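Local coordinates for protein hemin degrading factor (Pseudomonas aeruginosa, PDB 4MF9) that binds heme and probably carries it within the cell and helps to break it down, at residues 226-231 with 322-327; 18-23 with 51-56; 64-69 with 119-124. All blocks are in the same frame, centred on the assembly; numbering follows the deposited sequence.

Interaction 1 (226-231 with 322-327). With HEM (protoporphyrin IX containing Fe), chain C.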
loop_
_atom_site.group_PDB
_atom_site.type_symbol
_atom_site.label_atom_id
_atom_site.label_comp_id
_atom_site.label_asym_id
_atom_site.label_seq_id
_atom_site.Cartn_x
_atom_site.Cartn_y
_atom_site.Cartn_z
ATOM N N ALA A 226 -13.022 15.588 10.599
ATOM C CA ALA A 226 -12.485 16.168 9.371
ATOM C C ALA A 226 -11.837 15.128 8.471
ATOM O O ALA A 226 -11.189 14.201 8.958
ATOM C CB ALA A 226 -11.498 17.280 9.696
ATOM N N GLN A 227 -12.004 15.294 7.167
ATOM C CA GLN A 227 -11.224 14.540 6.168
ATOM C C GLN A 227 -9.764 14.995 6.203
ATOM O O GLN A 227 -9.492 16.075 6.611
ATOM C CB GLN A 227 -11.737 14.707 4.743
ATOM C CG GLN A 227 -13.213 14.630 4.586
ATOM C CD GLN A 227 -13.744 13.348 5.125
ATOM O OE1 GLN A 227 -14.465 13.312 6.095
ATOM N NE2 GLN A 227 -13.329 12.290 4.539
ATOM N N ARG A 228 -8.863 14.137 5.790
ATOM C CA ARG A 228 -7.482 14.464 5.917
ATOM C C ARG A 228 -7.087 15.742 5.124
ATOM O O ARG A 228 -6.440 16.587 5.628
ATOM C CB ARG A 228 -6.597 13.322 5.478
ATOM C CG ARG A 228 -5.153 13.609 5.799
ATOM C CD ARG A 228 -4.052 12.624 5.454
ATOM N NE ARG A 228 -3.903 11.692 6.513
ATOM C CZ ARG A 228 -2.836 11.437 7.251
ATOM N NH1 ARG A 228 -1.679 11.981 7.086
ATOM N NH2 ARG A 228 -2.975 10.578 8.176
ATOM N N THR A 229 -7.514 15.839 3.892
ATOM C CA THR A 229 -7.203 17.015 3.070
ATOM C C THR A 229 -7.862 18.249 3.660
ATOM O O THR A 229 -7.308 19.347 3.638
ATOM C CB THR A 229 -7.665 16.821 1.621
ATOM O OG1 THR A 229 -9.079 16.561 1.584
ATOM C CG2 THR A 229 -6.938 15.648 1.011
ATOM N N GLN A 230 -9.053 18.065 4.190
ATOM C CA GLN A 230 -9.797 19.113 4.845
ATOM C C GLN A 230 -9.051 19.669 6.049
ATOM O O GLN A 230 -8.993 20.839 6.192
ATOM C CB GLN A 230 -11.131 18.564 5.292
ATOM C CG GLN A 230 -12.102 19.506 5.915
ATOM C CD GLN A 230 -13.455 18.867 6.092
ATOM O OE1 GLN A 230 -13.565 17.799 6.621
ATOM N NE2 GLN A 230 -14.462 19.543 5.652
ATOM N N ALA A 231 -8.483 18.809 6.874
ATOM C CA ALA A 231 -7.720 19.289 8.025
ATOM C C ALA A 231 -6.452 20.032 7.597
ATOM O O ALA A 231 -6.066 21.005 8.230
ATOM C CB ALA A 231 -7.370 18.141 8.936
ATOM N N SER A 322 6.554 15.826 6.431
ATOM C CA SER A 322 6.235 14.821 5.423
ATOM C C SER A 322 5.638 15.519 4.220
ATOM O O SER A 322 5.193 16.662 4.329
ATOM C CB SER A 322 5.221 13.821 5.974
ATOM O OG SER A 322 4.015 14.482 6.317
ATOM N N TRP A 323 5.647 14.838 3.074
ATOM C CA TRP A 323 4.875 15.249 1.907
ATOM C C TRP A 323 3.795 14.195 1.697
ATOM O O TRP A 323 4.069 12.996 1.797
ATOM C CB TRP A 323 5.758 15.315 0.659
ATOM C CG TRP A 323 6.618 16.548 0.583
ATOM C CD1 TRP A 323 7.066 17.312 1.629
ATOM C CD2 TRP A 323 7.115 17.165 -0.607
ATOM N NE1 TRP A 323 7.829 18.361 1.153
ATOM C CE2 TRP A 323 7.873 18.288 -0.216
ATOM C CE3 TRP A 323 7.008 16.861 -1.970
ATOM C CZ2 TRP A 323 8.505 19.116 -1.136
ATOM C CZ3 TRP A 323 7.638 17.689 -2.883
ATOM C CH2 TRP A 323 8.380 18.804 -2.461
ATOM N N GLU A 324 2.572 14.644 1.428
ATOM C CA GLU A 324 1.426 13.754 1.291
ATOM C C GLU A 324 0.683 14.077 -0.008
ATOM O O GLU A 324 0.252 15.209 -0.236
ATOM C CB GLU A 324 0.532 13.861 2.544
ATOM C CG GLU A 324 1.352 13.645 3.824
ATOM C CD GLU A 324 0.549 13.596 5.106
ATOM O OE1 GLU A 324 -0.698 13.700 5.061
ATOM O OE2 GLU A 324 1.186 13.449 6.170
ATOM N N ALA A 325 0.578 13.073 -0.874
ATOM C CA ALA A 325 -0.090 13.223 -2.165
ATOM C C ALA A 325 -1.452 12.535 -2.108
ATOM O O ALA A 325 -1.576 11.408 -1.613
ATOM C CB ALA A 325 0.762 12.628 -3.254
ATOM N N PHE A 326 -2.469 13.186 -2.602
ATOM C CA PHE A 326 -3.812 12.712 -2.611
ATOM C C PHE A 326 -4.421 12.650 -4.016
ATOM O O PHE A 326 -4.103 13.455 -4.851
ATOM C CB PHE A 326 -4.693 13.591 -1.782
ATOM C CG PHE A 326 -4.218 13.751 -0.358
ATOM C CD1 PHE A 326 -3.280 14.687 -0.026
ATOM C CD2 PHE A 326 -4.715 12.950 0.634
ATOM C CE1 PHE A 326 -2.874 14.856 1.265
ATOM C CE2 PHE A 326 -4.291 13.085 1.927
ATOM C CZ PHE A 326 -3.354 14.022 2.236
ATOM N N ASP A 327 -5.307 11.693 -4.221
ATOM C CA ASP A 327 -6.113 11.598 -5.429
ATOM C C ASP A 327 -7.369 12.472 -5.359
ATOM O O ASP A 327 -7.570 13.080 -4.343
ATOM C CB ASP A 327 -6.451 10.158 -5.748
ATOM C CG ASP A 327 -7.372 9.544 -4.774
ATOM O OD1 ASP A 327 -8.111 10.211 -4.086
ATOM O OD2 ASP A 327 -7.379 8.338 -4.740
HETATM C CHA HEM C . 4.744 6.623 10.697
HETATM C CHB HEM C . 7.977 3.798 12.695
HETATM C CHC HEM C . 4.439 0.926 14.231
HETATM C CHD HEM C . 1.459 3.165 11.226
HETATM C C1A HEM C . 5.923 6.140 11.187
HETATM C C2A HEM C . 7.180 6.805 11.128
HETATM C C3A HEM C . 8.062 6.023 11.704
HETATM C C4A HEM C . 7.381 4.863 12.072
HETATM C CMA HEM C . 9.527 6.322 11.850
HETATM C CAA HEM C . 7.493 8.150 10.576
HETATM C CBA HEM C . 8.310 9.109 11.480
HETATM C CGA HEM C . 7.407 9.565 12.568
HETATM O O1A HEM C . 7.779 9.589 13.738
HETATM O O2A HEM C . 6.297 9.900 12.254
HETATM C C1B HEM C . 7.222 2.795 13.289
HETATM C C2B HEM C . 7.874 1.819 14.057
HETATM C C3B HEM C . 6.927 0.993 14.521
HETATM C C4B HEM C . 5.644 1.506 13.989
HETATM C CMB HEM C . 9.347 1.754 14.334
HETATM C CAB HEM C . 7.239 -0.170 15.405
HETATM C CBB HEM C . 6.561 -1.274 15.472
HETATM C C1C HEM C . 3.312 1.268 13.580
HETATM C C2C HEM C . 2.075 0.691 13.780
HETATM C C3C HEM C . 1.210 1.316 12.936
HETATM C C4C HEM C . 1.927 2.296 12.192
HETATM C CMC HEM C . 1.751 -0.396 14.760
HETATM C CAC HEM C . -0.196 1.014 12.812
HETATM C CBC HEM C . -0.824 1.555 11.811
HETATM C C1D HEM C . 2.111 4.342 10.834
HETATM C C2D HEM C . 1.498 5.415 9.992
HETATM C C3D HEM C . 2.424 6.363 9.877
HETATM C C4D HEM C . 3.588 5.876 10.624
HETATM C CMD HEM C . 0.120 5.494 9.372
HETATM C CAD HEM C . 2.284 7.653 9.111
HETATM C CBD HEM C . 2.045 8.791 10.102
HETATM C CGD HEM C . 1.534 10.111 9.609
HETATM O O1D HEM C . 2.165 11.081 9.972
HETATM O O2D HEM C . 0.533 10.252 8.924
HETATM N NA HEM C . 6.068 4.935 11.765
HETATM N NB HEM C . 5.896 2.596 13.267
HETATM N NC HEM C . 3.182 2.210 12.646
HETATM N ND HEM C . 3.348 4.677 11.164
HETATM FE FE HEM C . 4.520 3.707 12.197
#
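The first turn of helix 228-235 packs against the end of strand 320-326, with Thr229 and Phe326 the nearest pair at 7.9 Å between their CA atoms. Two neighbouring residues of the helix, Arg228 and Thr229, take hold of Glu324 and Phe326, which stand two positions apart on the strand, with Ala325 between them, and both start toward the helix. Methyl CG2 of Thr229 sits over one face of the Phe326 ring in a CH-pi contact, 3.6 Å from the ring centroid. At the edge of the same ring, the aliphatic part of Arg228 passes by, its CD 3.6 Å from Phe326 CE2. Arginine suits this place because its methylenes can lie against the aromatic rim while the charged end goes on past it. The Arg228 chain stays extended through chi2 and turns about its CG-CD bond (chi3 -87°), which carries the guanidinium beyond the phenyl group to the carboxylate of Glu324. There NH1 of Arg228 donates to OE1 of Glu324 at 2.8 Å, close to straight (161°), in the guanidinium plane but well out of the carboxylate plane, on the syn side. The same NH1 makes a weak, longer bond of 3.4 Å to the heme propionate oxygen O2D. Glu324 has a second charge partner, Lys313, which joins its OE2 and is itself a heme-binding residue. With two cationic partners, this buried carboxylate is probably kept ionised, and it probably helps to hold Arg228 where its positive charge lies near the heme propionate.

Interaction 2 (18-23 with 51-56)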
loop_
_atom_site.group_PDB
_atom_site.type_symbol
_atom_site.label_atom_id
_atom_site.label_comp_id
_atom_site.label_asym_id
_atom_site.label_seq_id
_atom_site.Cartn_x
_atom_site.Cartn_y
_atom_site.Cartn_z
ATOM N N ALA A 18 -16.254 -20.792 -14.555
ATOM C CA ALA A 18 -15.655 -21.374 -15.718
ATOM C C ALA A 18 -15.730 -20.393 -16.841
ATOM O O ALA A 18 -14.814 -20.186 -17.534
ATOM C CB ALA A 18 -16.349 -22.652 -16.117
ATOM N N GLU A 19 -16.869 -19.759 -16.978
ATOM C CA GLU A 19 -17.143 -18.773 -18.006
ATOM C C GLU A 19 -16.229 -17.550 -17.856
ATOM O O GLU A 19 -15.795 -16.971 -18.839
ATOM C CB GLU A 19 -18.572 -18.286 -17.942
ATOM C CG GLU A 19 -19.627 -19.207 -18.497
ATOM C CD GLU A 19 -20.974 -18.989 -17.812
ATOM O OE1 GLU A 19 -21.448 -17.872 -17.708
ATOM O OE2 GLU A 19 -21.551 -19.948 -17.350
ATOM N N LEU A 20 -16.014 -17.152 -16.622
ATOM C CA LEU A 20 -15.193 -15.980 -16.340
ATOM C C LEU A 20 -13.744 -16.271 -16.690
ATOM O O LEU A 20 -13.091 -15.471 -17.363
ATOM C CB LEU A 20 -15.315 -15.553 -14.871
ATOM C CG LEU A 20 -14.462 -14.325 -14.516
ATOM C CD1 LEU A 20 -14.708 -13.184 -15.505
ATOM C CD2 LEU A 20 -14.730 -13.886 -13.085
ATOM N N TYR A 21 -13.247 -17.426 -16.246
ATOM C CA TYR A 21 -11.869 -17.815 -16.548
ATOM C C TYR A 21 -11.601 -17.786 -18.052
ATOM O O TYR A 21 -10.596 -17.228 -18.501
ATOM C CB TYR A 21 -11.509 -19.192 -15.963
ATOM C CG TYR A 21 -10.072 -19.574 -16.272
ATOM C CD1 TYR A 21 -9.018 -19.042 -15.537
ATOM C CD2 TYR A 21 -9.768 -20.445 -17.315
ATOM C CE1 TYR A 21 -7.707 -19.372 -15.817
ATOM C CE2 TYR A 21 -8.451 -20.780 -17.606
ATOM C CZ TYR A 21 -7.424 -20.239 -16.857
ATOM O OH TYR A 21 -6.110 -20.568 -17.153
ATOM N N ARG A 22 -12.522 -18.355 -18.805
ATOM C CA ARG A 22 -12.443 -18.413 -20.258
ATOM C C ARG A 22 -12.478 -17.055 -20.912
ATOM O O ARG A 22 -11.746 -16.791 -21.820
ATOM C CB ARG A 22 -13.502 -19.340 -20.852
ATOM C CG ARG A 22 -13.573 -19.386 -22.385
ATOM C CD ARG A 22 -12.222 -19.483 -23.090
ATOM N NE ARG A 22 -12.292 -19.422 -24.562
ATOM C CZ ARG A 22 -12.667 -20.416 -25.366
ATOM N NH1 ARG A 22 -13.031 -21.581 -24.883
ATOM N NH2 ARG A 22 -12.689 -20.244 -26.672
ATOM N N ALA A 23 -13.341 -16.206 -20.419
ATOM C CA ALA A 23 -13.485 -14.835 -20.902
ATOM C C ALA A 23 -12.198 -14.051 -20.668
ATOM O O ALA A 23 -11.782 -13.244 -21.507
ATOM C CB ALA A 23 -14.650 -14.156 -20.191
ATOM N N VAL A 51 -9.496 -14.052 -9.681
ATOM C CA VAL A 51 -8.575 -15.024 -9.090
ATOM C C VAL A 51 -9.295 -16.306 -8.642
ATOM O O VAL A 51 -8.804 -17.416 -8.860
ATOM C CB VAL A 51 -7.774 -14.396 -7.923
ATOM C CG1 VAL A 51 -6.910 -15.444 -7.240
ATOM C CG2 VAL A 51 -6.911 -13.241 -8.429
ATOM N N ALA A 52 -10.467 -16.162 -8.034
ATOM C CA ALA A 52 -11.233 -17.332 -7.620
ATOM C C ALA A 52 -11.669 -18.171 -8.824
ATOM O O ALA A 52 -11.867 -19.371 -8.700
ATOM C CB ALA A 52 -12.431 -16.928 -6.787
ATOM N N SER A 53 -11.811 -17.555 -9.992
ATOM C CA SER A 53 -12.152 -18.339 -11.186
ATOM C C SER A 53 -10.996 -19.262 -11.584
ATOM O O SER A 53 -11.165 -20.157 -12.418
ATOM C CB SER A 53 -12.524 -17.427 -12.356
ATOM O OG SER A 53 -11.367 -16.975 -13.025
ATOM N N ARG A 54 -9.814 -19.009 -11.034
ATOM C CA ARG A 54 -8.618 -19.799 -11.219
ATOM C C ARG A 54 -8.506 -21.073 -10.364
ATOM O O ARG A 54 -7.680 -21.888 -10.606
ATOM C CB ARG A 54 -7.357 -18.933 -10.996
ATOM C CG ARG A 54 -7.228 -17.738 -11.927
ATOM C CD ARG A 54 -5.990 -16.903 -11.713
ATOM N NE ARG A 54 -4.781 -17.617 -12.020
ATOM C CZ ARG A 54 -3.661 -17.023 -12.379
ATOM N NH1 ARG A 54 -3.620 -15.713 -12.417
ATOM N NH2 ARG A 54 -2.612 -17.707 -12.713
ATOM N N VAL A 55 -9.315 -21.175 -9.335
ATOM C CA VAL A 55 -9.174 -22.278 -8.389
ATOM C C VAL A 55 -9.469 -23.613 -9.072
ATOM O O VAL A 55 -10.451 -23.741 -9.803
ATOM C CB VAL A 55 -10.071 -22.092 -7.162
ATOM C CG1 VAL A 55 -9.975 -23.295 -6.240
ATOM C CG2 VAL A 55 -9.671 -20.827 -6.416
ATOM N N GLY A 56 -8.600 -24.593 -8.852
ATOM C CA GLY A 56 -8.731 -25.878 -9.521
ATOM C C GLY A 56 -8.021 -25.877 -10.858
ATOM O O GLY A 56 -7.873 -26.921 -11.484
#
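Ser53 faces helix 17-30 at Tyr21, where the two backbones come within 5.4 Å between CA atoms. So close an approach suits a residue as small as serine. Its hydroxyl stands between the backbone N and the carbonyl carbon (chi1 83°), and OG lies 3.7 Å from CA of Tyr21 and equally far from its CB. Against these carbons OG makes van der Waals contact, while its hydrogen bond goes to the carbonyl oxygen of Leu50. CB of Ser53 meets Leu20 more loosely, 4.2 Å from its CB. The Leu20 side chain also touches Leu43 and Val45, an apolar setting that fits leucine. Tyr21 has CG anti to its backbone N (chi1 -179°), and its ring reaches past Ser53 to Arg54. CD1 of Tyr21 lies 4.2 Å from CG of Arg54, which comes in at the edge of the ring, near its plane, while the Ser53 carbonyl oxygen approaches the ring obliquely. Only the aliphatic root of Arg54 is used here; its NH2 forms salt bridges with Asp58 and Glu132, so the long side chain ties the turn to strand 124-133. Ser53 and Arg54 are the central residues of a type I beta turn, closed by Val55 N bonding to Ala52 O. Helix 17-30 thus packs against turn 52-55 at the C-terminal side of helix 47-52, within the helical N-terminal part of the chain.

Interaction 3 (64-69 with 119-124)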
loop_
_atom_site.group_PDB
_atom_site.type_symbol
_atom_site.label_atom_id
_atom_site.label_comp_id
_atom_site.label_asym_id
_atom_site.label_seq_id
_atom_site.Cartn_x
_atom_site.Cartn_y
_atom_site.Cartn_z
ATOM N N PRO A 64 -8.376 -17.936 5.587
ATOM C CA PRO A 64 -8.011 -16.600 6.076
ATOM C C PRO A 64 -7.581 -16.638 7.534
ATOM O O PRO A 64 -8.103 -15.887 8.356
ATOM C CB PRO A 64 -9.316 -15.814 5.938
ATOM C CG PRO A 64 -10.377 -16.843 6.056
ATOM C CD PRO A 64 -9.829 -18.061 5.370
ATOM N N ASP A 65 -6.616 -17.499 7.833
ATOM C CA ASP A 65 -6.082 -17.674 9.175
ATOM C C ASP A 65 -4.814 -16.844 9.255
ATOM O O ASP A 65 -3.714 -17.380 9.125
ATOM C CB ASP A 65 -5.751 -19.163 9.374
ATOM C CG ASP A 65 -5.430 -19.529 10.820
ATOM O OD1 ASP A 65 -5.101 -18.637 11.633
ATOM O OD2 ASP A 65 -5.484 -20.736 11.137
ATOM N N TRP A 66 -4.949 -15.535 9.455
ATOM C CA TRP A 66 -3.791 -14.639 9.299
ATOM C C TRP A 66 -2.687 -14.940 10.305
ATOM O O TRP A 66 -1.509 -14.811 9.998
ATOM C CB TRP A 66 -4.209 -13.158 9.366
ATOM C CG TRP A 66 -5.432 -12.885 8.553
ATOM C CD1 TRP A 66 -6.620 -12.402 9.007
ATOM C CD2 TRP A 66 -5.614 -13.157 7.153
ATOM N NE1 TRP A 66 -7.522 -12.325 7.972
ATOM C CE2 TRP A 66 -6.930 -12.782 6.825
ATOM C CE3 TRP A 66 -4.782 -13.659 6.141
ATOM C CZ2 TRP A 66 -7.439 -12.894 5.529
ATOM C CZ3 TRP A 66 -5.287 -13.771 4.855
ATOM C CH2 TRP A 66 -6.605 -13.394 4.561
ATOM N N ALA A 67 -3.076 -15.365 11.503
ATOM C CA ALA A 67 -2.113 -15.676 12.559
ATOM C C ALA A 67 -1.174 -16.830 12.197
ATOM O O ALA A 67 -0.018 -16.825 12.605
ATOM C CB ALA A 67 -2.832 -15.963 13.862
ATOM N N ALA A 68 -1.669 -17.828 11.465
ATOM C CA ALA A 68 -0.792 -18.891 10.957
ATOM C C ALA A 68 -0.113 -18.521 9.626
ATOM O O ALA A 68 1.090 -18.748 9.441
ATOM C CB ALA A 68 -1.554 -20.214 10.826
ATOM N N LEU A 69 -0.887 -17.969 8.697
ATOM C CA LEU A 69 -0.386 -17.666 7.351
ATOM C C LEU A 69 0.768 -16.655 7.351
ATOM O O LEU A 69 1.825 -16.908 6.771
ATOM C CB LEU A 69 -1.545 -17.164 6.478
ATOM C CG LEU A 69 -1.416 -16.855 4.981
ATOM C CD1 LEU A 69 -1.174 -15.380 4.757
ATOM C CD2 LEU A 69 -0.338 -17.691 4.294
ATOM N N LEU A 119 -0.509 -4.050 8.826
ATOM C CA LEU A 119 -1.611 -4.827 8.261
ATOM C C LEU A 119 -2.875 -4.646 9.085
ATOM O O LEU A 119 -2.878 -4.884 10.297
ATOM C CB LEU A 119 -1.227 -6.317 8.193
ATOM C CG LEU A 119 0.176 -6.597 7.635
ATOM C CD1 LEU A 119 0.569 -8.076 7.779
ATOM C CD2 LEU A 119 0.287 -6.150 6.179
ATOM N N PHE A 120 -3.942 -4.203 8.428
ATOM C CA PHE A 120 -5.231 -4.009 9.094
ATOM C C PHE A 120 -6.183 -5.110 8.648
ATOM O O PHE A 120 -6.917 -4.971 7.662
ATOM C CB PHE A 120 -5.771 -2.614 8.785
ATOM C CG PHE A 120 -4.781 -1.540 9.069
ATOM C CD1 PHE A 120 -4.572 -1.101 10.367
ATOM C CD2 PHE A 120 -4.025 -0.993 8.044
ATOM C CE1 PHE A 120 -3.642 -0.126 10.633
ATOM C CE2 PHE A 120 -3.094 -0.024 8.303
ATOM C CZ PHE A 120 -2.901 0.415 9.591
ATOM N N LEU A 121 -6.140 -6.202 9.405
ATOM C CA LEU A 121 -6.630 -7.513 8.978
ATOM C C LEU A 121 -8.142 -7.648 8.933
ATOM O O LEU A 121 -8.671 -8.613 8.371
ATOM C CB LEU A 121 -6.064 -8.587 9.904
ATOM C CG LEU A 121 -4.543 -8.634 9.961
ATOM C CD1 LEU A 121 -4.090 -9.720 10.921
ATOM C CD2 LEU A 121 -3.962 -8.869 8.564
ATOM N N GLY A 122 -8.834 -6.693 9.510
ATOM C CA GLY A 122 -10.253 -6.743 9.616
ATOM C C GLY A 122 -11.006 -6.791 8.341
ATOM O O GLY A 122 -12.009 -7.402 8.272
ATOM N N GLY A 123 -10.533 -6.080 7.339
ATOM C CA GLY A 123 -11.159 -6.103 6.026
ATOM C C GLY A 123 -10.595 -7.172 5.090
ATOM O O GLY A 123 -11.043 -7.324 3.948
ATOM N N TRP A 124 -9.602 -7.919 5.557
ATOM C CA TRP A 124 -9.023 -8.972 4.726
ATOM C C TRP A 124 -10.030 -10.112 4.595
ATOM O O TRP A 124 -10.492 -10.647 5.597
ATOM C CB TRP A 124 -7.736 -9.500 5.348
ATOM C CG TRP A 124 -6.591 -8.534 5.308
ATOM C CD1 TRP A 124 -6.659 -7.167 5.369
ATOM C CD2 TRP A 124 -5.200 -8.864 5.180
ATOM N NE1 TRP A 124 -5.389 -6.630 5.303
ATOM C CE2 TRP A 124 -4.479 -7.649 5.182
ATOM C CE3 TRP A 124 -4.494 -10.070 5.081
ATOM C CZ2 TRP A 124 -3.092 -7.605 5.085
ATOM C CZ3 TRP A 124 -3.110 -10.023 4.978
ATOM C CH2 TRP A 124 -2.424 -8.795 4.984
HETATM O O HOH W 1 -10.021 -11.031 8.503
#
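Trp66, Leu121 and Trp124 all place CG anti to the carbonyl carbon and beside the backbone N, and in each the bond to CB points across the contact. From the start of helix 66-72, chi1 of -45° at Trp66 swings the indole against the turn that follows strand 117-120, and chi1 of -70° at Trp124 brings the second indole up to it. The two meet edge to face: the CE3 edge of Trp124 points at one face of Trp66, with the six-membered rings 5.1 Å apart between centroids and the planes at 77°. CB of Trp124 also presses on the benzo part of Trp66, 3.4 Å from CZ2. Leu121 packs beside them, its CD1 3.8 Å from CB of Trp66, while its second methyl, CD2, lies over the centre of the Trp124 ring. A branched aliphatic chain suits this place because one methyl can rest at the root of the Trp66 side chain while the other covers the Trp124 ring.

Residues 121-123 form a short 3-10 segment linking strand 117-120 to strand 124-133, which belong to different nine-stranded antiparallel sheets. The contact therefore packs a helix on the crossing between the two sheets, within the N-terminal HemS/ChuX domain. Both tryptophans also touch Val144 of strand 138-146.

The polar edge of Trp66 is satisfied by a water. Its NE1 donates at 2.9 Å to the water oxygen, which lies in the indole plane, and the water in turn donates to the carbonyl oxygens of Leu121, at 2.8 Å, and Trp124, at 3.0 Å. Tryptophan thus brings a broad apolar face and one N-H donor, and the water bridges that donor to the backbone of the turn. NE1 of Trp124 has its own acceptor, the carbonyl oxygen of His270.

Along the chain the three contacts follow one another without interleaving, and none touches another. Interaction 1 alone among them involves the heme directly through the residues that meet across it. Interaction 3 belongs to the other HemS/ChuX domain, its nearest atoms about 10 Å from interaction 1, and both reach the same nine-stranded sheet; Phe120 in its second segment lines the heme pocket, although the side chain of Leu121 stays about 11 Å from the heme. Interaction 2 is peripheral, away from the heme-binding residues, with its centre 24 Å from that of interaction 3 and 39 Å from that of interaction 1, across the chain's centre from the latter.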